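PDB 6RJ1: Mgp-operon protein 3 from Mycoplasma pneumoniae, which is an extracellular adhesion protein that probably works together with the adhesin P1 in attaching the bacterium to host cells. Local coordinates for residues Thr174-Leu179 / Phe771-Leu776; Tyr739-Pro744 / Glu764-Asp769. All blocks are in the same frame, centred on the assembly; numbering follows the deposited sequence.

Interaction 1. Residues Thr174-Leu179 / Phe771-Leu776; sequences TPNAGL and FANSLL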
ATOM      1  N   THR A 174       8.382  10.259  -9.257  1.00 64.72           N
ATOM      2  CA  THR A 174       7.165  11.064  -9.319  1.00 64.20           C
ATOM      3  C   THR A 174       7.369  12.291  -8.423  1.00 67.96           C
ATOM      4  O   THR A 174       7.524  12.125  -7.208  1.00 68.49           O
ATOM      5  CB  THR A 174       5.922  10.231  -8.923  1.00 67.46           C
ATOM      6  OG1 THR A 174       5.814   9.088  -9.775  1.00 63.32           O
ATOM      7  CG2 THR A 174       4.626  11.043  -8.968  1.00 62.40           C
ATOM      8  N   PRO A 175       7.418  13.517  -8.994  1.00 63.11           N
ATOM      9  CA  PRO A 175       7.610  14.702  -8.143  1.00 62.45           C
ATOM     10  C   PRO A 175       6.315  15.152  -7.465  1.00 66.76           C
ATOM     11  O   PRO A 175       5.228  14.781  -7.907  1.00 66.03           O
ATOM     12  CB  PRO A 175       8.147  15.753  -9.118  1.00 63.71           C
ATOM     13  CG  PRO A 175       7.630  15.355 -10.452  1.00 68.19           C
ATOM     14  CD  PRO A 175       7.257  13.892 -10.415  1.00 64.30           C
ATOM     15  N   ASN A 176       6.434  15.960  -6.396  1.00 64.24           N
ATOM     16  CA  ASN A 176       5.309  16.524  -5.634  1.00 63.80           C
ATOM     17  C   ASN A 176       4.256  17.212  -6.527  1.00 65.94           C
ATOM     18  O   ASN A 176       3.070  16.949  -6.347  1.00 65.53           O
ATOM     19  CB  ASN A 176       5.815  17.488  -4.539  1.00 63.51           C
ATOM     20  CG  ASN A 176       6.277  16.820  -3.265  1.00 79.77           C
ATOM     21  OD1 ASN A 176       5.862  15.705  -2.902  1.00 70.11           O
ATOM     22  ND2 ASN A 176       7.129  17.513  -2.537  1.00 73.59           N
ATOM     23  N   ALA A 177       4.686  18.053  -7.506  1.00 60.99           N
ATOM     24  CA  ALA A 177       3.791  18.742  -8.446  1.00 60.30           C
ATOM     25  C   ALA A 177       3.058  17.753  -9.370  1.00 64.11           C
ATOM     26  O   ALA A 177       1.936  18.029  -9.809  1.00 63.71           O
ATOM     27  CB  ALA A 177       4.560  19.758  -9.265  1.00 60.91           C
ATOM     28  N   GLY A 178       3.693  16.608  -9.625  1.00 60.02           N
ATOM     29  CA  GLY A 178       3.118  15.522 -10.405  1.00 59.64           C
ATOM     30  C   GLY A 178       1.913  14.936  -9.695  1.00 64.53           C
ATOM     31  O   GLY A 178       0.975  14.508 -10.353  1.00 65.14           O
ATOM     32  N   LEU A 179       1.904  14.930  -8.345  1.00 60.30           N
ATOM     33  CA  LEU A 179       0.769  14.432  -7.565  1.00 59.84           C
ATOM     34  C   LEU A 179      -0.369  15.465  -7.457  1.00 63.92           C
ATOM     35  O   LEU A 179      -1.523  15.079  -7.249  1.00 63.45           O
ATOM     36  CB  LEU A 179       1.215  13.990  -6.157  1.00 59.63           C
ATOM     37  CG  LEU A 179       1.796  12.579  -5.938  1.00 64.27           C
ATOM     38  CD1 LEU A 179       1.357  11.564  -7.007  1.00 64.20           C
ATOM     39  CD2 LEU A 179       3.272  12.616  -5.767  1.00 66.07           C
ATOM     40  N   PHE A 771      12.643   8.494  -2.743  1.00 69.12           N
ATOM     41  CA  PHE A 771      11.454   9.059  -3.379  1.00 67.53           C
ATOM     42  C   PHE A 771      11.635  10.529  -3.699  1.00 71.25           C
ATOM     43  O   PHE A 771      12.060  11.286  -2.830  1.00 71.66           O
ATOM     44  CB  PHE A 771      10.224   8.885  -2.483  1.00 68.40           C
ATOM     45  CG  PHE A 771       9.853   7.463  -2.141  1.00 69.25           C
ATOM     46  CD1 PHE A 771       9.133   6.680  -3.038  1.00 72.42           C
ATOM     47  CD2 PHE A 771      10.148   6.933  -0.892  1.00 70.71           C
ATOM     48  CE1 PHE A 771       8.741   5.380  -2.701  1.00 73.40           C
ATOM     49  CE2 PHE A 771       9.765   5.630  -0.556  1.00 73.82           C
ATOM     50  CZ  PHE A 771       9.052   4.867  -1.458  1.00 72.56           C
ATOM     51  N   ALA A 772      11.276  10.944  -4.934  1.00 67.08           N
ATOM     52  CA  ALA A 772      11.343  12.341  -5.376  1.00 66.41           C
ATOM     53  C   ALA A 772      10.253  13.178  -4.695  1.00 70.92           C
ATOM     54  O   ALA A 772      10.374  14.404  -4.643  1.00 71.29           O
ATOM     55  CB  ALA A 772      11.206  12.427  -6.884  1.00 67.00           C
ATOM     56  N   ASN A 773       9.192  12.518  -4.182  1.00 66.58           N
ATOM     57  CA  ASN A 773       8.092  13.163  -3.467  1.00 65.76           C
ATOM     58  C   ASN A 773       8.321  13.094  -1.950  1.00 69.42           C
ATOM     59  O   ASN A 773       9.012  12.192  -1.473  1.00 68.73           O
ATOM     60  CB  ASN A 773       6.744  12.526  -3.850  1.00 63.45           C
ATOM     61  CG  ASN A 773       6.365  11.324  -3.019  1.00 74.41           C
ATOM     62  OD1 ASN A 773       5.717  11.444  -1.977  1.00 62.84           O
ATOM     63  ND2 ASN A 773       6.771  10.141  -3.450  1.00 64.15           N
ATOM     64  N   SER A 774       7.704  14.027  -1.202  1.00 66.02           N
ATOM     65  CA  SER A 774       7.750  14.106   0.267  1.00 65.38           C
ATOM     66  C   SER A 774       6.313  14.198   0.788  1.00 68.33           C
ATOM     67  O   SER A 774       6.058  14.800   1.834  1.00 68.39           O
ATOM     68  CB  SER A 774       8.547  15.336   0.703  1.00 67.93           C
ATOM     69  OG  SER A 774       7.931  16.516   0.217  1.00 72.12           O
ATOM     70  N   LEU A 775       5.381  13.590   0.034  1.00 63.59           N
ATOM     71  CA  LEU A 775       3.948  13.656   0.247  1.00 62.53           C
ATOM     72  C   LEU A 775       3.319  12.325   0.622  1.00 64.57           C
ATOM     73  O   LEU A 775       2.405  12.297   1.452  1.00 64.60           O
ATOM     74  CB  LEU A 775       3.325  14.152  -1.078  1.00 62.54           C
ATOM     75  CG  LEU A 775       2.137  15.137  -1.117  1.00 66.98           C
ATOM     76  CD1 LEU A 775       1.004  14.573  -1.929  1.00 66.72           C
ATOM     77  CD2 LEU A 775       1.678  15.600   0.245  1.00 69.28           C
ATOM     78  N   LEU A 776       3.757  11.236  -0.029  1.00 58.50           N
ATOM     79  CA  LEU A 776       3.158   9.917   0.140  1.00 57.33           C
ATOM     80  C   LEU A 776       3.948   9.008   1.034  1.00 62.77           C
ATOM     81  O   LEU A 776       5.165   8.884   0.874  1.00 62.87           O
ATOM     82  CB  LEU A 776       2.917   9.241  -1.226  1.00 56.51           C
ATOM     83  CG  LEU A 776       2.344  10.116  -2.339  1.00 60.59           C
ATOM     84  CD1 LEU A 776       2.489   9.453  -3.673  1.00 60.59           C
ATOM     85  CD2 LEU A 776       0.898  10.508  -2.067  1.00 62.93           C
TER
HETATM   86  O   HOH W   1       8.161   9.663  -5.980  1.00 70.12           O
HETATM   87  O   HOH W   2       9.181  16.591  -5.690  1.00 66.14           O

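Interaction 2. Residues Tyr739-Pro744 / Glu764-Asp769; sequences YSANFP and ESQATD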
ATOM      1  N   TYR A 739      10.582  16.087   6.022  1.00 68.73           N
ATOM      2  CA  TYR A 739      11.071  15.488   4.783  1.00 69.08           C
ATOM      3  C   TYR A 739      10.878  16.504   3.660  1.00 74.49           C
ATOM      4  O   TYR A 739      11.396  16.329   2.557  1.00 74.15           O
ATOM      5  CB  TYR A 739      10.324  14.172   4.476  1.00 70.57           C
ATOM      6  CG  TYR A 739      11.004  12.929   5.008  1.00 72.15           C
ATOM      7  CD1 TYR A 739      11.861  12.993   6.103  1.00 73.88           C
ATOM      8  CD2 TYR A 739      10.779  11.688   4.426  1.00 73.08           C
ATOM      9  CE1 TYR A 739      12.492  11.855   6.595  1.00 73.73           C
ATOM     10  CE2 TYR A 739      11.410  10.540   4.910  1.00 74.25           C
ATOM     11  CZ  TYR A 739      12.264  10.631   5.997  1.00 79.38           C
ATOM     12  OH  TYR A 739      12.899   9.520   6.485  1.00 79.27           O
ATOM     13  N   SER A 740      10.120  17.573   3.959  1.00 72.68           N
ATOM     14  CA  SER A 740       9.833  18.690   3.068  1.00 73.03           C
ATOM     15  C   SER A 740      10.643  19.896   3.518  1.00 80.62           C
ATOM     16  O   SER A 740      10.699  20.197   4.716  1.00 80.19           O
ATOM     17  CB  SER A 740       8.345  19.025   3.082  1.00 74.16           C
ATOM     18  OG  SER A 740       7.585  18.018   2.440  1.00 78.46           O
ATOM     19  N   ALA A 741      11.276  20.581   2.557  1.00 80.42           N
ATOM     20  CA  ALA A 741      12.104  21.759   2.818  1.00 81.59           C
ATOM     21  C   ALA A 741      11.288  22.946   3.306  1.00 88.85           C
ATOM     22  O   ALA A 741      11.698  23.606   4.254  1.00 88.50           O
ATOM     23  CB  ALA A 741      12.891  22.135   1.571  1.00 82.23           C
ATOM     24  N   ASN A 742      10.128  23.200   2.679  1.00 88.77           N
ATOM     25  CA  ASN A 742       9.266  24.340   2.992  1.00 90.38           C
ATOM     26  C   ASN A 742       7.939  23.925   3.645  1.00 99.36           C
ATOM     27  O   ASN A 742       6.875  24.409   3.237  1.00 99.74           O
ATOM     28  CB  ASN A 742       9.024  25.182   1.712  1.00 89.61           C
ATOM     29  CG  ASN A 742       8.295  24.444   0.589  1.00100.40           C
ATOM     30  OD1 ASN A 742       8.233  23.201   0.544  1.00 80.93           O
ATOM     31  ND2 ASN A 742       7.722  25.200  -0.339  1.00 91.73           N
ATOM     32  N   PHE A 743       7.992  23.039   4.664  1.00 98.94           N
ATOM     33  CA  PHE A 743       6.772  22.597   5.351  1.00100.02           C
ATOM     34  C   PHE A 743       6.053  23.782   6.024  1.00108.41           C
ATOM     35  O   PHE A 743       6.710  24.615   6.662  1.00108.24           O
ATOM     36  CB  PHE A 743       7.026  21.435   6.326  1.00101.41           C
ATOM     37  CG  PHE A 743       7.917  21.735   7.508  1.00102.69           C
ATOM     38  CD1 PHE A 743       7.374  22.149   8.721  1.00105.31           C
ATOM     39  CD2 PHE A 743       9.292  21.548   7.428  1.00104.81           C
ATOM     40  CE1 PHE A 743       8.195  22.412   9.818  1.00106.21           C
ATOM     41  CE2 PHE A 743      10.113  21.801   8.528  1.00107.70           C
ATOM     42  CZ  PHE A 743       9.559  22.233   9.715  1.00105.90           C
ATOM     43  N   PRO A 744       4.728  23.930   5.814  1.00107.76           N
ATOM     44  CA  PRO A 744       4.023  25.078   6.405  1.00108.75           C
ATOM     45  C   PRO A 744       3.684  24.911   7.889  1.00115.18           C
ATOM     46  O   PRO A 744       3.879  23.836   8.457  1.00114.92           O
ATOM     47  CB  PRO A 744       2.775  25.228   5.519  1.00110.39           C
ATOM     48  CG  PRO A 744       2.744  24.018   4.624  1.00114.26           C
ATOM     49  CD  PRO A 744       3.803  23.068   5.059  1.00109.56           C
ATOM     50  N   GLU A 764       8.312  21.455  -1.637  1.00 77.90           N
ATOM     51  CA  GLU A 764       9.676  21.090  -2.030  1.00 77.91           C
ATOM     52  C   GLU A 764      10.142  19.874  -1.231  1.00 81.31           C
ATOM     53  O   GLU A 764      10.168  19.921   0.002  1.00 81.47           O
ATOM     54  CB  GLU A 764      10.644  22.266  -1.774  1.00 79.40           C
ATOM     55  CG  GLU A 764      10.381  23.524  -2.590  1.00 94.81           C
ATOM     56  CD  GLU A 764      11.130  24.766  -2.128  1.00125.99           C
ATOM     57  OE1 GLU A 764      10.527  25.864  -2.162  1.00122.94           O
ATOM     58  OE2 GLU A 764      12.313  24.649  -1.728  1.00123.88           O
ATOM     59  N   SER A 765      10.542  18.803  -1.924  1.00 76.56           N
ATOM     60  CA  SER A 765      11.029  17.605  -1.248  1.00 75.76           C
ATOM     61  C   SER A 765      12.519  17.679  -0.961  1.00 78.96           C
ATOM     62  O   SER A 765      13.305  18.020  -1.851  1.00 78.04           O
ATOM     63  CB  SER A 765      10.718  16.357  -2.065  1.00 79.00           C
ATOM     64  OG  SER A 765      11.386  15.219  -1.539  1.00 89.12           O
ATOM     65  N   GLN A 766      12.902  17.327   0.280  1.00 75.63           N
ATOM     66  CA  GLN A 766      14.298  17.233   0.713  1.00 75.24           C
ATOM     67  C   GLN A 766      14.606  15.804   1.219  1.00 80.80           C
ATOM     68  O   GLN A 766      15.648  15.563   1.838  1.00 81.71           O
ATOM     69  CB  GLN A 766      14.682  18.348   1.712  1.00 75.97           C
ATOM     70  CG  GLN A 766      14.082  18.209   3.111  1.00 85.93           C
ATOM     71  CD  GLN A 766      14.427  19.343   4.046  1.00 99.59           C
ATOM     72  OE1 GLN A 766      15.096  20.321   3.687  1.00 99.54           O
ATOM     73  NE2 GLN A 766      13.949  19.248   5.277  1.00 85.46           N
ATOM     74  N   ALA A 767      13.696  14.857   0.912  1.00 77.74           N
ATOM     75  CA  ALA A 767      13.780  13.436   1.258  1.00 77.58           C
ATOM     76  C   ALA A 767      14.918  12.739   0.510  1.00 82.17           C
ATOM     77  O   ALA A 767      15.170  13.037  -0.661  1.00 82.75           O
ATOM     78  CB  ALA A 767      12.465  12.752   0.943  1.00 78.18           C
ATOM     79  N   THR A 768      15.606  11.816   1.193  1.00 77.72           N
ATOM     80  CA  THR A 768      16.727  11.055   0.632  1.00 76.97           C
ATOM     81  C   THR A 768      16.493   9.546   0.801  1.00 79.75           C
ATOM     82  O   THR A 768      17.445   8.769   0.743  1.00 81.13           O
ATOM     83  CB  THR A 768      18.052  11.506   1.282  1.00 84.49           C
ATOM     84  OG1 THR A 768      17.924  11.453   2.706  1.00 84.16           O
ATOM     85  CG2 THR A 768      18.490  12.900   0.838  1.00 82.48           C
ATOM     86  N   ASP A 769      15.230   9.137   1.006  1.00 73.36           N
ATOM     87  CA  ASP A 769      14.844   7.746   1.246  1.00 72.01           C
ATOM     88  C   ASP A 769      14.373   6.991  -0.017  1.00 75.54           C
ATOM     89  O   ASP A 769      13.711   5.950   0.076  1.00 74.06           O
ATOM     90  CB  ASP A 769      13.800   7.676   2.371  1.00 73.14           C
ATOM     91  CG  ASP A 769      12.468   8.369   2.102  1.00 78.38           C
ATOM     92  OD1 ASP A 769      12.420   9.261   1.219  1.00 77.51           O
ATOM     93  OD2 ASP A 769      11.481   8.032   2.782  1.00 81.85           O
TER
HETATM   94  O   HOH W   3      12.604   7.183   5.295  1.00 49.40           O

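Interaction 1. Residues Thr174-Leu179 / Phe771-Leu776
Asn-176 and Asn-773 bring the two backbones together, their CA atoms 4.9 Å apart, where the short, weakly bonded helical turn 176-179 meets an irregular loop. The amide of Asn-176 bonds to Ser-774 through both its oxygen and its nitrogen. OD1 accepts from Ser-774 N (3.0 Å, N-H...O angle 164°), the donor tilted from the carbonyl plane, while ND2 gives an almost straight bond, in the amide plane, to Ser-774 OG (3.0 Å). This pair of bonds fixes the rotation of the amide, and Ser-774 OG is also bonded to Ser-740 OG. Two waters bridge the segments: one accepts from the side-chain ND2 of Asn-773 and donates to Thr-174 O, the other links the backbones, from Asn-176 N to Ala-772 O. Beside the polar patch, Leu-179 and Leu-776 meet end on, CD2 of the first 3.9 Å from CD1 of the second. With CG set between the backbone N and the carbonyl carbon (chi1 87°), Asn-773 folds its amide back over the loop, and OD1 accepts from Leu-775 N (3.0 Å) and Leu-776 N (2.8 Å). An Asx turn within a wider Asx motif thus shapes the loop, which docks in the buried interior against a short helical turn.

Interaction 2. Residues Tyr739-Pro744 / Glu764-Asp769
Asp-769 OD2 lies at the edge of the Tyr-739 ring, near its plane, 3.3 Å from Tyr-739 CE2, and a water that donates to it (2.9 Å) is also hydrogen-bonded to Tyr-739 OH. A salt bridge from Arg-806 NE grips the same oxygen. Ring and carboxylate planes are nearly perpendicular (82°), and Ala-767 CB packs against Tyr-739 CD2. Further along, the two segments run antiparallel and form a single beta bridge: Ser-740 and Ser-765 are its non-hydrogen-bonded pair, flanked by Gln-766 N to Tyr-739 O (2.9 Å) and Ala-741 N to Glu-764 O (2.9 Å). Asn-742 adds a side-chain bond beyond the bridge. A chi1 of 63° turns its amide toward residue 764, bringing OD1 to Glu-764 N at 2.8 Å. The extended Gln-766 side chain lies along the backbone of residues 739-741, its CG 3.3 Å from Tyr-739 O, and NE2 bonds to Tyr-738 O. Both segments belong to the long connection between strands 723-732 and 779-786; helix 666-673 packs against Ser-740 and Pro-744, and Ser-844, whose OG bonds to Tyr-739 OH and whose backbone O bonds to Thr-768 OG1, lies between strands 834-838 and 851-857.

The centres of the two contacts are 10 Å apart, on the same side of the chain's centre. Three of the four segments come from the connection between strands 723-732 and 779-786: residues 739-744 and 764-769 pair locally in interaction 2, and after a single intervening residue 771-776 turns inward to meet 174-179, nearly 600 residues earlier in sequence, in interaction 1. The contacts touch directly, Ala-772 O packing on Ser-765 CB and Ser-774 CB on Tyr-739 O. Arg-806, after strand 799-805, serves both, bonding also to the carbonyls of Asn-773 and Leu-776. A long irregular connection is thereby folded on itself and tied to distant parts of the chain.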